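Local coordinates for adhesion G-protein coupled receptor G6 (Danio rerio, PDB 6V55) that is an adhesion G protein-coupled receptor that probably acts in myelination, with a calcium-binding CUB domain in its extracellular region, at residues Q13-S18 and G105-Y110. Numbering follows the deposited sequence.
Sequences QGSFTS and GFHISY
In the CUB beta-sandwich, edge strand 13-17 of one antiparallel sheet pairs with strand 105-114, and Phe16 and Ile108 form a hydrogen-bonded antiparallel pair, with Phe16 N bonded to Ile108 O at 3.0 Å and Ile108 N to Phe16 O at 2.9 Å. Further along, Ser18 N donates to Phe106 O, and Ser18 OG accepts a hydrogen bond from Phe106 N at 3.0 Å, a side chain taking over where the strand ends. The CB of Ser18 sits centrally over one face of the Phe106 ring. On the inward side Ile108 CB lies over a face of Phe16, its CG2 3.6 Å from Phe16 CZ, while Tyr110 CD1 meets the edge of that ring in its plane. Tyr110, with CG turned between its backbone N and carbonyl carbon (chi1 63°), is folded across to the partner strand, where Gly14 CA makes a CH-pi contact over one face of the ring, 3.9 Å from its centroid. A water links its OH to Ser15 O. Replacing Tyr110 by alanine is likely to strip the Gly14 backbone of its ring cover, leave the Phe16 edge without its neighbour and cost the water its hydroxyl partner. On the opposite face Ser15 OG and His107 NE2 share a hydrogen bond. Trp33, stacked on Phe16, and Leu9 and Ile35, against both Phe16 and Tyr110, belong to the sandwich interior; the pairing thus joins an apolar, aromatic inner face to a polar outer one.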
loop_
_atom_site.group_PDB
_atom_site.type_symbol
_atom_site.label_atom_id
_atom_site.label_comp_id
_atom_site.label_asym_id
_atom_site.label_seq_id
_atom_site.Cartn_x
_atom_site.Cartn_y
_atom_site.Cartn_z
ATOM N N GLN A 13 0.510 6.424 18.002
ATOM C CA GLN A 13 1.517 6.516 16.959
ATOM C C GLN A 13 2.160 5.147 16.792
ATOM O O GLN A 13 2.038 4.271 17.653
ATOM C CB GLN A 13 2.575 7.575 17.277
ATOM C CG GLN A 13 2.935 7.637 18.745
ATOM C CD GLN A 13 3.885 8.771 19.056
ATOM O OE1 GLN A 13 3.527 9.948 18.938
ATOM N NE2 GLN A 13 5.110 8.425 19.452
ATOM N N GLY A 14 2.831 4.960 15.665
ATOM C CA GLY A 14 3.507 3.708 15.442
ATOM C C GLY A 14 4.208 3.678 14.107
ATOM O O GLY A 14 4.462 4.711 13.483
ATOM N N SER A 15 4.508 2.458 13.681
ATOM C CA SER A 15 5.285 2.217 12.484
ATOM C C SER A 15 4.790 0.929 11.845
ATOM O O SER A 15 4.344 0.007 12.538
ATOM C CB SER A 15 6.771 2.107 12.816
ATOM O OG SER A 15 7.558 2.557 11.740
ATOM N N PHE A 16 4.844 0.886 10.515
ATOM C CA PHE A 16 4.673 -0.364 9.793
ATOM C C PHE A 16 5.518 -0.305 8.538
ATOM O O PHE A 16 5.787 0.773 8.004
ATOM C CB PHE A 16 3.214 -0.674 9.460
ATOM C CG PHE A 16 2.542 0.320 8.560
ATOM C CD1 PHE A 16 2.443 0.091 7.192
ATOM C CD2 PHE A 16 1.913 1.430 9.093
ATOM C CE1 PHE A 16 1.798 0.997 6.375
ATOM C CE2 PHE A 16 1.254 2.345 8.279
ATOM C CZ PHE A 16 1.192 2.125 6.927
ATOM N N THR A 17 5.969 -1.477 8.094
ATOM C CA THR A 17 6.767 -1.583 6.886
ATOM C C THR A 17 6.092 -2.534 5.912
ATOM O O THR A 17 5.229 -3.338 6.284
ATOM C CB THR A 17 8.188 -2.088 7.159
ATOM O OG1 THR A 17 8.163 -3.499 7.377
ATOM C CG2 THR A 17 8.838 -1.421 8.359
ATOM N N SER A 18 6.537 -2.459 4.652
ATOM C CA SER A 18 6.233 -3.484 3.655
ATOM C C SER A 18 6.879 -4.804 4.093
ATOM O O SER A 18 7.866 -4.775 4.838
ATOM C CB SER A 18 6.786 -3.062 2.294
ATOM O OG SER A 18 8.207 -2.978 2.332
ATOM N N GLY A 105 10.786 -1.627 -0.952
ATOM C CA GLY A 105 9.546 -1.448 -0.242
ATOM C C GLY A 105 9.498 -0.120 0.474
ATOM O O GLY A 105 9.920 0.906 -0.083
ATOM N N PHE A 106 9.009 -0.123 1.714
ATOM C CA PHE A 106 8.729 1.140 2.364
ATOM C C PHE A 106 8.632 0.982 3.871
ATOM O O PHE A 106 8.380 -0.106 4.393
ATOM C CB PHE A 106 7.447 1.785 1.833
ATOM C CG PHE A 106 6.256 0.872 1.774
ATOM C CD1 PHE A 106 5.369 0.791 2.850
ATOM C CD2 PHE A 106 5.965 0.156 0.613
ATOM C CE1 PHE A 106 4.226 -0.026 2.778
ATOM C CE2 PHE A 106 4.833 -0.662 0.532
ATOM C CZ PHE A 106 3.969 -0.750 1.611
ATOM N N HIS A 107 8.801 2.116 4.548
ATOM C CA HIS A 107 8.680 2.239 5.994
ATOM C C HIS A 107 7.859 3.489 6.262
ATOM O O HIS A 107 8.303 4.598 5.949
ATOM C CB HIS A 107 10.058 2.343 6.650
ATOM C CG HIS A 107 10.032 2.321 8.147
ATOM N ND1 HIS A 107 11.143 2.609 8.908
ATOM C CD2 HIS A 107 9.039 2.043 9.025
ATOM C CE1 HIS A 107 10.833 2.527 10.188
ATOM N NE2 HIS A 107 9.565 2.170 10.289
ATOM N N ILE A 108 6.676 3.309 6.844
ATOM C CA ILE A 108 5.706 4.375 7.053
ATOM C C ILE A 108 5.496 4.562 8.553
ATOM O O ILE A 108 5.312 3.585 9.288
ATOM C CB ILE A 108 4.382 4.041 6.348
ATOM C CG1 ILE A 108 4.587 3.933 4.836
ATOM C CG2 ILE A 108 3.284 5.044 6.676
ATOM C CD1 ILE A 108 3.316 3.506 4.112
ATOM N N SER A 109 5.547 5.807 9.011
ATOM C CA SER A 109 5.191 6.161 10.378
ATOM C C SER A 109 3.813 6.804 10.383
ATOM O O SER A 109 3.544 7.697 9.575
ATOM C CB SER A 109 6.207 7.136 10.962
ATOM O OG SER A 109 6.065 8.407 10.345
ATOM N N TYR A 110 2.947 6.365 11.295
ATOM C CA TYR A 110 1.633 6.966 11.449
ATOM C C TYR A 110 1.510 7.635 12.811
ATOM O O TYR A 110 2.185 7.270 13.776
ATOM C CB TYR A 110 0.513 5.943 11.263
ATOM C CG TYR A 110 0.445 4.804 12.260
ATOM C CD1 TYR A 110 1.219 3.662 12.079
ATOM C CD2 TYR A 110 -0.443 4.841 13.345
ATOM C CE1 TYR A 110 1.149 2.601 12.958
ATOM C CE2 TYR A 110 -0.525 3.773 14.237
ATOM C CZ TYR A 110 0.284 2.653 14.035
ATOM O OH TYR A 110 0.235 1.572 14.897
HETATM O O HOH W 1 2.583 -0.495 14.820
#